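Local coordinates for protein immunomodulatory active chitinase (Trichuris suis, PDB 6G9C) that probably hydrolyses chitin as a secreted glycoside hydrolase of family 18, and shows immunomodulatory properties in inflammatory lung disease, at residues I268-P273 / I354-Q359; E348-K353 / I391-E396; A59-Y64 / W368-D373. All blocks are in the same frame, centred on the assembly; numbering follows the deposited sequence.

The three contacts run from the outer helix layer of the barrel to the ends of its strands. Contacts 1 and 2 share helix 347-360, and their centres are about 9 Å apart. They join where I354 CD1 lies 3.7 Å from L393 CB. Contacts 2 and 3 have centres about 12 Å apart, and the backbone I391 N binds D373 OD2 at 2.8 Å. Contacts 1 and 3 are about 15 Å apart between centres. A probable hydrogen bond of 3.0 Å from W368 N to L272 O runs between neighbouring strands. Contact 3 alone includes the bound 1,2-ethanediol, and that end probably faces the substrate cleft. Contacts 1 and 2 are packing on the barrel's outer side.

Contact 1: residues I268-P273 / I354-Q359; sequences IIIGLP and INWIKQ
I270 and I357 make the tight part of this contact, between strand 268-273 and helix segment 354-359. The two side chains lie alongside one another, pointing opposite ways. I270 CB lies 3.7 Å from I357 CD1, and the two CG1 atoms are 3.8 Å apart. L272 and I354 form a second apolar pair. They are nearly perpendicular, with L272 CD1 3.7 Å from I354 CG1. The extended chi2 of I354 (174°) sets its CD1 beside the leucine as well, 3.8 Å from L272 CD1. W356 is looser. Its indole offers an edge, and CZ3 stays 4.2 Å from I270 CG1. No hydrogen bond spans the two segments, so packing alone joins them here. The other helix face is different: N355 and Q359 are exposed and K358 partly so. K358 still uses NZ to bind the backbone O of I397. The axes of the two short segments come within 10.2 Å and run nearly antiparallel, at 169°. A365 and V367 of the adjoining strand 364-368 also pack against L272, and A365 against I357. This is the strand-against-outer-helix packing of the TIM barrel of family 18 glycoside hydrolases.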
ATOM      1  N   ILE A 268      -1.887   9.204  26.894  1.00 32.12           N
ATOM      2  CA  ILE A 268      -2.100   7.982  27.664  1.00 29.86           C
ATOM      3  C   ILE A 268      -3.226   7.203  26.998  1.00 32.76           C
ATOM      4  O   ILE A 268      -4.384   7.638  27.020  1.00 31.45           O
ATOM      5  CB  ILE A 268      -2.435   8.280  29.132  1.00 33.69           C
ATOM      6  CG1 ILE A 268      -1.286   9.039  29.807  1.00 31.17           C
ATOM      7  CG2 ILE A 268      -2.741   6.968  29.865  1.00 33.36           C
ATOM      8  CD1 ILE A 268      -1.682   9.731  31.129  1.00 33.67           C
ATOM      9  N   ILE A 269      -2.900   6.049  26.420  1.00 28.66           N
ATOM     10  CA  ILE A 269      -3.880   5.215  25.729  1.00 26.71           C
ATOM     11  C   ILE A 269      -4.214   4.032  26.623  1.00 30.76           C
ATOM     12  O   ILE A 269      -3.320   3.271  27.014  1.00 28.96           O
ATOM     13  CB  ILE A 269      -3.358   4.740  24.363  1.00 24.06           C
ATOM     14  CG1 ILE A 269      -2.689   5.896  23.595  1.00 27.23           C
ATOM     15  CG2 ILE A 269      -4.511   4.114  23.543  1.00 21.42           C
ATOM     16  CD1 ILE A 269      -3.552   7.159  23.434  1.00 29.63           C
ATOM     17  N   ILE A 270      -5.503   3.846  26.910  1.00 30.43           N
ATOM     18  CA  ILE A 270      -5.947   2.882  27.917  1.00 32.50           C
ATOM     19  C   ILE A 270      -6.065   1.493  27.293  1.00 27.65           C
ATOM     20  O   ILE A 270      -6.806   1.297  26.321  1.00 28.70           O
ATOM     21  CB  ILE A 270      -7.286   3.310  28.534  1.00 31.99           C
ATOM     22  CG1 ILE A 270      -7.183   4.730  29.105  1.00 37.04           C
ATOM     23  CG2 ILE A 270      -7.729   2.289  29.600  1.00 31.45           C
ATOM     24  CD1 ILE A 270      -6.157   4.879  30.189  1.00 42.03           C
ATOM     25  N   GLY A 271      -5.381   0.519  27.887  1.00 26.38           N
ATOM     26  CA  GLY A 271      -5.410  -0.835  27.359  1.00 25.05           C
ATOM     27  C   GLY A 271      -6.677  -1.584  27.760  1.00 29.19           C
ATOM     28  O   GLY A 271      -7.135  -1.517  28.902  1.00 27.21           O
ATOM     29  N   LEU A 272      -7.216  -2.335  26.806  1.00 24.78           N
ATOM     30  CA  LEU A 272      -8.452  -3.107  26.996  1.00 25.93           C
ATOM     31  C   LEU A 272      -8.170  -4.562  26.643  1.00 24.69           C
ATOM     32  O   LEU A 272      -7.834  -4.859  25.477  1.00 24.72           O
ATOM     33  CB  LEU A 272      -9.601  -2.574  26.131  1.00 24.79           C
ATOM     34  CG  LEU A 272      -9.915  -1.079  26.203  1.00 30.55           C
ATOM     35  CD1 LEU A 272     -10.960  -0.740  25.161  1.00 27.93           C
ATOM     36  CD2 LEU A 272     -10.394  -0.686  27.584  1.00 35.84           C
ATOM     37  N   PRO A 273      -8.277  -5.493  27.588  1.00 24.61           N
ATOM     38  CA  PRO A 273      -8.033  -6.904  27.264  1.00 22.41           C
ATOM     39  C   PRO A 273      -9.272  -7.546  26.662  1.00 26.18           C
ATOM     40  O   PRO A 273     -10.385  -7.326  27.137  1.00 29.95           O
ATOM     41  CB  PRO A 273      -7.722  -7.526  28.628  1.00 24.70           C
ATOM     42  CG  PRO A 273      -8.479  -6.670  29.602  1.00 26.57           C
ATOM     43  CD  PRO A 273      -8.516  -5.281  29.030  1.00 28.25           C
ATOM     44  N   ILE A 354     -14.696   2.284  28.099  1.00 31.89           N
ATOM     45  CA  ILE A 354     -14.562   3.202  26.967  1.00 29.10           C
ATOM     46  C   ILE A 354     -15.340   4.491  27.212  1.00 36.15           C
ATOM     47  O   ILE A 354     -14.897   5.581  26.824  1.00 35.66           O
ATOM     48  CB  ILE A 354     -14.994   2.500  25.668  1.00 32.63           C
ATOM     49  CG1 ILE A 354     -14.061   1.318  25.394  1.00 30.10           C
ATOM     50  CG2 ILE A 354     -14.973   3.470  24.479  1.00 33.62           C
ATOM     51  CD1 ILE A 354     -14.474   0.466  24.223  1.00 34.20           C
ATOM     52  N   ASN A 355     -16.525   4.395  27.828  1.00 35.51           N
ATOM     53  CA  ASN A 355     -17.248   5.603  28.211  1.00 40.00           C
ATOM     54  C   ASN A 355     -16.488   6.374  29.282  1.00 39.10           C
ATOM     55  O   ASN A 355     -16.507   7.611  29.297  1.00 42.12           O
ATOM     56  CB  ASN A 355     -18.653   5.249  28.703  1.00 43.53           C
ATOM     57  CG  ASN A 355     -19.625   5.003  27.566  1.00 48.66           C
ATOM     58  OD1 ASN A 355     -19.734   5.803  26.637  1.00 53.17           O
ATOM     59  ND2 ASN A 355     -20.339   3.893  27.638  1.00 49.71           N
ATOM     60  N   TRP A 356     -15.805   5.660  30.180  1.00 36.25           N
ATOM     61  CA  TRP A 356     -14.960   6.321  31.171  1.00 38.14           C
ATOM     62  C   TRP A 356     -13.796   7.068  30.510  1.00 37.40           C
ATOM     63  O   TRP A 356     -13.491   8.209  30.880  1.00 40.01           O
ATOM     64  CB  TRP A 356     -14.440   5.287  32.172  1.00 38.05           C
ATOM     65  CG  TRP A 356     -13.462   5.843  33.156  1.00 38.01           C
ATOM     66  CD1 TRP A 356     -13.748   6.476  34.330  1.00 42.07           C
ATOM     67  CD2 TRP A 356     -12.035   5.819  33.048  1.00 36.70           C
ATOM     68  NE1 TRP A 356     -12.584   6.846  34.963  1.00 44.90           N
ATOM     69  CE2 TRP A 356     -11.518   6.451  34.197  1.00 43.48           C
ATOM     70  CE3 TRP A 356     -11.144   5.316  32.097  1.00 40.41           C
ATOM     71  CZ2 TRP A 356     -10.150   6.599  34.417  1.00 42.73           C
ATOM     72  CZ3 TRP A 356      -9.782   5.469  32.317  1.00 42.36           C
ATOM     73  CH2 TRP A 356      -9.301   6.101  33.467  1.00 41.18           C
ATOM     74  N   ILE A 357     -13.129   6.434  29.536  1.00 36.26           N
ATOM     75  CA  ILE A 357     -12.048   7.099  28.799  1.00 38.69           C
ATOM     76  C   ILE A 357     -12.513   8.460  28.299  1.00 44.44           C
ATOM     77  O   ILE A 357     -11.807   9.470  28.423  1.00 39.62           O
ATOM     78  CB  ILE A 357     -11.569   6.223  27.627  1.00 35.44           C
ATOM     79  CG1 ILE A 357     -10.889   4.949  28.115  1.00 33.24           C
ATOM     80  CG2 ILE A 357     -10.607   7.000  26.713  1.00 36.66           C
ATOM     81  CD1 ILE A 357     -10.569   4.011  26.955  1.00 30.44           C
ATOM     82  N   LYS A 358     -13.720   8.506  27.733  1.00 38.49           N
ATOM     83  CA  LYS A 358     -14.239   9.766  27.216  1.00 43.91           C
ATOM     84  C   LYS A 358     -14.521  10.749  28.348  1.00 46.44           C
ATOM     85  O   LYS A 358     -14.251  11.950  28.218  1.00 46.24           O
ATOM     86  CB  LYS A 358     -15.501   9.505  26.391  1.00 45.68           C
ATOM     87  CG  LYS A 358     -15.790  10.557  25.343  1.00 52.68           C
ATOM     88  CD  LYS A 358     -17.172  10.392  24.747  1.00 61.79           C
ATOM     89  CE  LYS A 358     -17.327   9.036  24.094  1.00 68.28           C
ATOM     90  NZ  LYS A 358     -18.565   8.976  23.268  1.00 78.54           N
ATOM     91  N   GLN A 359     -15.050  10.254  29.469  1.00 42.39           N
ATOM     92  CA  GLN A 359     -15.400  11.139  30.575  1.00 48.05           C
ATOM     93  C   GLN A 359     -14.167  11.827  31.143  1.00 48.13           C
ATOM     94  O   GLN A 359     -14.204  13.022  31.457  1.00 50.21           O
ATOM     95  CB  GLN A 359     -16.119  10.346  31.667  1.00 49.49           C
ATOM     96  CG  GLN A 359     -16.467  11.145  32.918  1.00 57.73           C
ATOM     97  CD  GLN A 359     -16.891  10.251  34.077  1.00 70.08           C
ATOM     98  OE1 GLN A 359     -18.076  10.138  34.386  1.00 83.90           O
ATOM     99  NE2 GLN A 359     -15.919   9.611  34.720  1.00 64.35           N
TER

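Contact 2: residues E348-K353 / I391-E396; sequences ESMKAK and ISLMQE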
ATOM      1  N   GLU A 348     -20.295  -5.241  28.419  1.00 30.96           N
ATOM      2  CA  GLU A 348     -20.614  -4.308  29.496  1.00 31.88           C
ATOM      3  C   GLU A 348     -19.353  -3.698  30.108  1.00 34.86           C
ATOM      4  O   GLU A 348     -19.323  -2.496  30.400  1.00 30.64           O
ATOM      5  CB  GLU A 348     -21.450  -4.997  30.578  1.00 31.08           C
ATOM      6  CG  GLU A 348     -22.815  -5.519  30.101  1.00 32.66           C
ATOM      7  CD  GLU A 348     -23.834  -4.419  29.834  1.00 41.24           C
ATOM      8  OE1 GLU A 348     -23.459  -3.224  29.822  1.00 43.39           O
ATOM      9  OE2 GLU A 348     -25.027  -4.747  29.644  1.00 40.65           O
ATOM     10  N   SER A 349     -18.309  -4.502  30.334  1.00 31.15           N
ATOM     11  CA  SER A 349     -17.103  -3.935  30.938  1.00 29.51           C
ATOM     12  C   SER A 349     -16.395  -3.010  29.958  1.00 33.15           C
ATOM     13  O   SER A 349     -15.878  -1.956  30.351  1.00 29.12           O
ATOM     14  CB  SER A 349     -16.157  -5.042  31.431  1.00 28.50           C
ATOM     15  OG  SER A 349     -15.531  -5.746  30.371  1.00 31.29           O
ATOM     16  N   MET A 350     -16.385  -3.372  28.673  1.00 30.17           N
ATOM     17  CA  MET A 350     -15.789  -2.495  27.664  1.00 32.81           C
ATOM     18  C   MET A 350     -16.568  -1.196  27.545  1.00 33.03           C
ATOM     19  O   MET A 350     -15.977  -0.118  27.386  1.00 30.42           O
ATOM     20  CB  MET A 350     -15.740  -3.197  26.309  1.00 32.25           C
ATOM     21  CG  MET A 350     -14.851  -4.411  26.277  1.00 38.18           C
ATOM     22  SD  MET A 350     -13.125  -3.949  26.148  1.00 42.29           S
ATOM     23  CE  MET A 350     -12.781  -4.597  24.520  1.00 48.21           C
ATOM     24  N   LYS A 351     -17.902  -1.283  27.614  1.00 28.94           N
ATOM     25  CA  LYS A 351     -18.743  -0.095  27.557  1.00 31.87           C
ATOM     26  C   LYS A 351     -18.404   0.860  28.685  1.00 36.53           C
ATOM     27  O   LYS A 351     -18.275   2.074  28.478  1.00 41.11           O
ATOM     28  CB  LYS A 351     -20.225  -0.491  27.647  1.00 33.04           C
ATOM     29  CG  LYS A 351     -21.021  -0.308  26.401  1.00 42.58           C
ATOM     30  CD  LYS A 351     -22.439  -0.901  26.564  1.00 43.61           C
ATOM     31  CE  LYS A 351     -23.173  -0.340  27.779  1.00 45.50           C
ATOM     32  NZ  LYS A 351     -24.558  -0.910  27.917  1.00 47.25           N
ATOM     33  N   ALA A 352     -18.303   0.330  29.906  1.00 32.62           N
ATOM     34  CA  ALA A 352     -18.010   1.183  31.047  1.00 36.07           C
ATOM     35  C   ALA A 352     -16.633   1.820  30.904  1.00 36.05           C
ATOM     36  O   ALA A 352     -16.472   3.026  31.125  1.00 39.17           O
ATOM     37  CB  ALA A 352     -18.111   0.376  32.342  1.00 31.69           C
ATOM     38  N   LYS A 353     -15.635   1.026  30.501  1.00 32.25           N
ATOM     39  CA  LYS A 353     -14.266   1.527  30.387  1.00 28.71           C
ATOM     40  C   LYS A 353     -14.134   2.568  29.276  1.00 31.04           C
ATOM     41  O   LYS A 353     -13.518   3.622  29.471  1.00 32.10           O
ATOM     42  CB  LYS A 353     -13.313   0.357  30.142  1.00 25.11           C
ATOM     43  CG  LYS A 353     -13.148  -0.537  31.371  1.00 26.70           C
ATOM     44  CD  LYS A 353     -12.328  -1.774  31.044  1.00 26.49           C
ATOM     45  CE  LYS A 353     -11.950  -2.525  32.314  1.00 28.49           C
ATOM     46  NZ  LYS A 353     -11.246  -3.809  32.005  1.00 27.35           N
ATOM     47  N   ILE A 391     -14.426  -5.246  20.238  1.00 27.07           N
ATOM     48  CA  ILE A 391     -13.534  -4.226  19.688  1.00 32.02           C
ATOM     49  C   ILE A 391     -14.312  -3.144  18.935  1.00 30.51           C
ATOM     50  O   ILE A 391     -13.901  -1.975  18.927  1.00 31.83           O
ATOM     51  CB  ILE A 391     -12.451  -4.910  18.828  1.00 28.48           C
ATOM     52  CG1 ILE A 391     -11.633  -5.852  19.713  1.00 27.71           C
ATOM     53  CG2 ILE A 391     -11.503  -3.887  18.199  1.00 25.38           C
ATOM     54  CD1 ILE A 391     -10.661  -6.707  18.961  1.00 27.38           C
ATOM     55  N   SER A 392     -15.468  -3.490  18.337  1.00 29.75           N
ATOM     56  CA  SER A 392     -16.312  -2.493  17.676  1.00 31.43           C
ATOM     57  C   SER A 392     -16.681  -1.329  18.583  1.00 34.59           C
ATOM     58  O   SER A 392     -17.011  -0.249  18.077  1.00 35.87           O
ATOM     59  CB  SER A 392     -17.634  -3.115  17.179  1.00 37.24           C
ATOM     60  OG  SER A 392     -17.397  -4.179  16.285  1.00 47.46           O
ATOM     61  N   LEU A 393     -16.671  -1.538  19.905  1.00 32.52           N
ATOM     62  CA  LEU A 393     -17.102  -0.493  20.830  1.00 34.82           C
ATOM     63  C   LEU A 393     -16.194   0.728  20.789  1.00 35.74           C
ATOM     64  O   LEU A 393     -16.630   1.819  21.166  1.00 34.83           O
ATOM     65  CB  LEU A 393     -17.160  -1.049  22.258  1.00 31.09           C
ATOM     66  CG  LEU A 393     -18.295  -2.071  22.470  1.00 33.73           C
ATOM     67  CD1 LEU A 393     -18.171  -2.762  23.818  1.00 34.58           C
ATOM     68  CD2 LEU A 393     -19.640  -1.404  22.336  1.00 33.73           C
ATOM     69  N   MET A 394     -14.930   0.567  20.381  1.00 32.78           N
ATOM     70  CA  MET A 394     -14.036   1.718  20.284  1.00 32.69           C
ATOM     71  C   MET A 394     -14.535   2.706  19.233  1.00 31.82           C
ATOM     72  O   MET A 394     -14.798   3.877  19.530  1.00 37.38           O
ATOM     73  CB  MET A 394     -12.606   1.260  19.965  1.00 30.13           C
ATOM     74  CG  MET A 394     -11.909   0.541  21.106  1.00 30.85           C
ATOM     75  SD  MET A 394     -10.110   0.495  20.883  1.00 31.08           S
ATOM     76  CE  MET A 394      -9.966  -0.428  19.363  1.00 28.34           C
ATOM     77  N   GLN A 395     -14.695   2.236  17.993  1.00 35.93           N
ATOM     78  CA  GLN A 395     -15.265   3.072  16.939  1.00 40.72           C
ATOM     79  C   GLN A 395     -16.638   3.614  17.328  1.00 43.31           C
ATOM     80  O   GLN A 395     -16.939   4.792  17.105  1.00 42.11           O
ATOM     81  CB  GLN A 395     -15.365   2.258  15.652  1.00 43.26           C
ATOM     82  CG  GLN A 395     -14.981   2.991  14.406  1.00 58.97           C
ATOM     83  CD  GLN A 395     -15.926   4.105  14.088  1.00 72.79           C
ATOM     84  OE1 GLN A 395     -17.127   4.001  14.334  1.00 78.86           O
ATOM     85  NE2 GLN A 395     -15.394   5.191  13.534  1.00 80.50           N
ATOM     86  N   GLU A 396     -17.491   2.764  17.908  1.00 38.97           N
ATOM     87  CA  GLU A 396     -18.880   3.162  18.126  1.00 44.40           C
ATOM     88  C   GLU A 396     -18.997   4.252  19.175  1.00 47.26           C
ATOM     89  O   GLU A 396     -19.880   5.109  19.071  1.00 46.04           O
ATOM     90  CB  GLU A 396     -19.723   1.966  18.549  1.00 38.65           C
ATOM     91  CG  GLU A 396     -19.998   0.983  17.443  1.00 48.66           C
ATOM     92  CD  GLU A 396     -20.598  -0.305  17.962  1.00 53.59           C
ATOM     93  OE1 GLU A 396     -21.139  -0.297  19.091  1.00 55.97           O
ATOM     94  OE2 GLU A 396     -20.522  -1.325  17.244  1.00 58.69           O
TER
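L393 reaches from helix 392-398 to the side of helix segment 348-353 and meets M350 and K351. One methyl does most of the touching. L393 CD1 lies 3.5 Å from M350 CB and 4.1 Å from K351 N, so it rests on the start of one side chain and on the backbone beside it. The second methyl, CD2, is 4.4 Å from K351 CG. L393 has CG beside its backbone N, and its extended chi2 (170°) sends CD1 forward to the methionine.

M350 meets the leucine with CB, and its outer atoms go on to other partners. The chain bends at chi2 (-78°) and again at chi3, which turns the thioether toward the barrel strand. There M350 packs on L272 and T274, and it also touches L390.

K351 leads away from the leucine toward the surface. Its NZ forms a salt bridge with E348 OE1, 3.2 Å long, one helical turn back. The amine comes to the syn side of the carboxylate but 29° out of its plane. Both residues are exposed and touch a crystal neighbour, so their poses may owe something to the lattice.

M350 and L393 are buried. They lie where helix 347-360 and helix 392-398 come together, next to strand 268-281, while M394 of the second helix turns to strand 34-40.

Contact 3: residues A59-Y64 / W368-D373; sequences ANLCEY and WTLDYD. With EDO (1,2-ethanediol), chain C.
L61 holds chi1 at -143°, away from a staggered position, and L370 keeps CG beside its backbone N with chi1 at -74°; these settings bring their methyls together. L61 CD2 and L370 CD2 are 3.8 Å apart, and the two leucines run side by side with reversed directions. L370 CD2 also lies 4.3 Å from C62 SG. The contact is small, apolar and buried. L370 also packs on C37, whose SG is joined to C62 SG in a disulfide, so the leucine touches both halves of the bonded pair.

The segment 368-373 has its own internal order. The peptide bond before T369 is cis. T369 CG2 lies over one face of the W368 indole, toward its rim. T369 OG1 accepts two weak bonds, from D371 N at 3.1 Å and from Y372 N at 3.2 Å, and it also sits over the Y372 ring. D371 is fixed from outside by a salt bridge to R46 and a hydrogen bond to T40.

One 1,2-ethanediol, probably from the crystallisation liquor, joins the two rings at their edges. Its O1 accepts an almost straight bond (178°) from W368 NE1, 2.8 Å long. The same O1 is hydrogen-bonded to Y372 OH at 2.7 Å. A tryptophan ending the last barrel strand before a cis peptide is characteristic of family 18 chitinases, where it floors the substrate cleft. W368 is consistent with that role.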
ATOM      1  N   ALA A  59     -12.533  -3.259   8.366  1.00 38.64           N
ATOM      2  CA  ALA A  59     -12.227  -1.855   8.112  1.00 41.87           C
ATOM      3  C   ALA A  59     -12.821  -0.948   9.186  1.00 45.13           C
ATOM      4  O   ALA A  59     -13.964  -1.136   9.619  1.00 41.20           O
ATOM      5  CB  ALA A  59     -12.750  -1.445   6.730  1.00 42.39           C
ATOM      6  N   ASN A  60     -12.010   0.018   9.633  1.00 39.36           N
ATOM      7  CA  ASN A  60     -12.350   1.086  10.577  1.00 41.19           C
ATOM      8  C   ASN A  60     -12.467   0.624  12.025  1.00 36.82           C
ATOM      9  O   ASN A  60     -12.864   1.411  12.888  1.00 39.33           O
ATOM     10  CB  ASN A  60     -13.632   1.809  10.157  1.00 46.22           C
ATOM     11  CG  ASN A  60     -13.464   2.537   8.849  1.00 56.15           C
ATOM     12  OD1 ASN A  60     -12.488   3.259   8.660  1.00 61.17           O
ATOM     13  ND2 ASN A  60     -14.396   2.333   7.927  1.00 62.65           N
ATOM     14  N   LEU A  61     -12.148  -0.633  12.317  1.00 33.34           N
ATOM     15  CA  LEU A  61     -12.073  -1.088  13.700  1.00 36.35           C
ATOM     16  C   LEU A  61     -11.053  -0.274  14.496  1.00 38.51           C
ATOM     17  O   LEU A  61     -11.335   0.184  15.611  1.00 36.14           O
ATOM     18  CB  LEU A  61     -11.689  -2.561  13.698  1.00 41.15           C
ATOM     19  CG  LEU A  61     -12.222  -3.582  14.671  1.00 46.96           C
ATOM     20  CD1 LEU A  61     -13.727  -3.532  14.723  1.00 39.96           C
ATOM     21  CD2 LEU A  61     -11.716  -4.938  14.206  1.00 44.79           C
ATOM     22  N   CYS A  62      -9.868  -0.071  13.924  1.00 29.50           N
ATOM     23  CA  CYS A  62      -8.728   0.548  14.590  1.00 27.95           C
ATOM     24  C   CYS A  62      -8.179   1.634  13.680  1.00 34.35           C
ATOM     25  O   CYS A  62      -8.317   1.547  12.460  1.00 36.30           O
ATOM     26  CB  CYS A  62      -7.607  -0.466  14.872  1.00 27.72           C
ATOM     27  SG  CYS A  62      -8.284  -1.926  15.641  1.00 50.23           S
ATOM     28  N   GLU A  63      -7.565   2.665  14.262  1.00 30.16           N
ATOM     29  CA  GLU A  63      -6.749   3.529  13.411  1.00 35.06           C
ATOM     30  C   GLU A  63      -5.319   3.026  13.305  1.00 33.78           C
ATOM     31  O   GLU A  63      -4.665   3.236  12.278  1.00 33.81           O
ATOM     32  CB  GLU A  63      -6.738   4.976  13.904  1.00 38.28           C
ATOM     33  CG  GLU A  63      -6.286   5.933  12.809  1.00 58.59           C
ATOM     34  CD  GLU A  63      -6.117   7.358  13.280  1.00 69.58           C
ATOM     35  OE1 GLU A  63      -6.503   7.667  14.429  1.00 75.57           O
ATOM     36  OE2 GLU A  63      -5.594   8.170  12.490  1.00 68.00           O
ATOM     37  N   TYR A  64      -4.839   2.347  14.339  1.00 26.80           N
ATOM     38  CA  TYR A  64      -3.484   1.837  14.402  1.00 25.45           C
ATOM     39  C   TYR A  64      -3.550   0.343  14.675  1.00 32.20           C
ATOM     40  O   TYR A  64      -4.213  -0.088  15.626  1.00 28.49           O
ATOM     41  CB  TYR A  64      -2.685   2.529  15.513  1.00 26.44           C
ATOM     42  CG  TYR A  64      -2.690   4.041  15.456  1.00 34.93           C
ATOM     43  CD1 TYR A  64      -3.701   4.776  16.061  1.00 38.41           C
ATOM     44  CD2 TYR A  64      -1.668   4.732  14.813  1.00 32.11           C
ATOM     45  CE1 TYR A  64      -3.702   6.166  16.013  1.00 40.26           C
ATOM     46  CE2 TYR A  64      -1.656   6.125  14.763  1.00 35.04           C
ATOM     47  CZ  TYR A  64      -2.670   6.830  15.368  1.00 42.34           C
ATOM     48  OH  TYR A  64      -2.665   8.203  15.321  1.00 45.06           O
ATOM     49  N   TRP A 368      -5.785  -5.564  23.361  1.00 22.24           N
ATOM     50  CA  TRP A 368      -4.940  -6.753  23.254  1.00 21.45           C
ATOM     51  C   TRP A 368      -5.901  -7.932  23.424  1.00 24.16           C
ATOM     52  O   TRP A 368      -6.311  -8.213  24.550  1.00 22.87           O
ATOM     53  CB  TRP A 368      -3.832  -6.742  24.330  1.00 23.95           C
ATOM     54  CG  TRP A 368      -3.006  -7.988  24.317  1.00 21.46           C
ATOM     55  CD1 TRP A 368      -3.287  -9.160  24.949  1.00 25.55           C
ATOM     56  CD2 TRP A 368      -1.769  -8.195  23.617  1.00 23.73           C
ATOM     57  NE1 TRP A 368      -2.307 -10.090  24.688  1.00 25.63           N
ATOM     58  CE2 TRP A 368      -1.365  -9.523  23.871  1.00 26.19           C
ATOM     59  CE3 TRP A 368      -0.972  -7.388  22.803  1.00 24.15           C
ATOM     60  CZ2 TRP A 368      -0.204 -10.066  23.332  1.00 26.16           C
ATOM     61  CZ3 TRP A 368       0.182  -7.922  22.266  1.00 27.14           C
ATOM     62  CH2 TRP A 368       0.557  -9.251  22.529  1.00 26.90           C
ATOM     63  N   THR A 369      -6.304  -8.630  22.352  1.00 22.21           N
ATOM     64  CA  THR A 369      -5.821  -8.572  20.973  1.00 22.67           C
ATOM     65  C   THR A 369      -7.009  -8.610  20.014  1.00 28.95           C
ATOM     66  O   THR A 369      -8.147  -8.842  20.425  1.00 28.91           O
ATOM     67  CB  THR A 369      -4.967  -9.796  20.590  1.00 28.34           C
ATOM     68  OG1 THR A 369      -5.807 -10.956  20.634  1.00 32.60           O
ATOM     69  CG2 THR A 369      -3.787 -10.016  21.523  1.00 25.40           C
ATOM     70  N   LEU A 370      -6.730  -8.452  18.717  1.00 23.92           N
ATOM     71  CA  LEU A 370      -7.784  -8.657  17.728  1.00 27.80           C
ATOM     72  C   LEU A 370      -8.291 -10.091  17.739  1.00 32.23           C
ATOM     73  O   LEU A 370      -9.476 -10.336  17.479  1.00 29.03           O
ATOM     74  CB  LEU A 370      -7.262  -8.321  16.330  1.00 26.26           C
ATOM     75  CG  LEU A 370      -7.056  -6.860  15.951  1.00 29.34           C
ATOM     76  CD1 LEU A 370      -6.057  -6.780  14.795  1.00 29.61           C
ATOM     77  CD2 LEU A 370      -8.394  -6.199  15.579  1.00 28.51           C
ATOM     78  N   ASP A 371      -7.413 -11.055  18.009  1.00 26.99           N
ATOM     79  CA  ASP A 371      -7.742 -12.457  17.795  1.00 29.89           C
ATOM     80  C   ASP A 371      -8.413 -13.105  18.998  1.00 28.27           C
ATOM     81  O   ASP A 371      -8.752 -14.287  18.925  1.00 31.12           O
ATOM     82  CB  ASP A 371      -6.488 -13.246  17.419  1.00 26.34           C
ATOM     83  CG  ASP A 371      -5.319 -12.954  18.352  1.00 32.08           C
ATOM     84  OD1 ASP A 371      -5.260 -13.570  19.442  1.00 31.19           O
ATOM     85  OD2 ASP A 371      -4.476 -12.103  17.991  1.00 28.88           O
ATOM     86  N   TYR A 372      -8.625 -12.366  20.087  1.00 25.40           N
ATOM     87  CA  TYR A 372      -9.363 -12.921  21.219  1.00 28.96           C
ATOM     88  C   TYR A 372     -10.838 -12.546  21.218  1.00 29.19           C
ATOM     89  O   TYR A 372     -11.623 -13.163  21.948  1.00 28.19           O
ATOM     90  CB  TYR A 372      -8.750 -12.459  22.535  1.00 26.76           C
ATOM     91  CG  TYR A 372      -7.366 -12.969  22.835  1.00 25.92           C
ATOM     92  CD1 TYR A 372      -6.935 -14.225  22.411  1.00 29.56           C
ATOM     93  CD2 TYR A 372      -6.486 -12.185  23.572  1.00 24.62           C
ATOM     94  CE1 TYR A 372      -5.639 -14.683  22.733  1.00 30.45           C
ATOM     95  CE2 TYR A 372      -5.219 -12.619  23.880  1.00 30.34           C
ATOM     96  CZ  TYR A 372      -4.801 -13.865  23.472  1.00 34.00           C
ATOM     97  OH  TYR A 372      -3.520 -14.256  23.815  1.00 33.91           O
ATOM     98  N   ASP A 373     -11.226 -11.544  20.433  1.00 27.26           N
ATOM     99  CA  ASP A 373     -12.621 -11.177  20.277  1.00 26.04           C
ATOM    100  C   ASP A 373     -13.335 -12.246  19.449  1.00 26.48           C
ATOM    101  O   ASP A 373     -12.712 -13.107  18.818  1.00 32.73           O
ATOM    102  CB  ASP A 373     -12.712  -9.813  19.593  1.00 28.23           C
ATOM    103  CG  ASP A 373     -14.018  -9.073  19.846  1.00 30.45           C
ATOM    104  OD1 ASP A 373     -14.979  -9.610  20.446  1.00 32.59           O
ATOM    105  OD2 ASP A 373     -14.078  -7.904  19.402  1.00 29.41           O
TER
HETATM  106  C1  EDO C 501      -2.715 -12.771  26.977  1.00 30.07           C
HETATM  107  O1  EDO C 501      -2.227 -12.757  25.634  1.00 29.50           O
HETATM  108  C2  EDO C 501      -2.843 -14.239  27.348  1.00 46.85           C
HETATM  109  O2  EDO C 501      -1.564 -14.887  27.363  1.00 58.43           O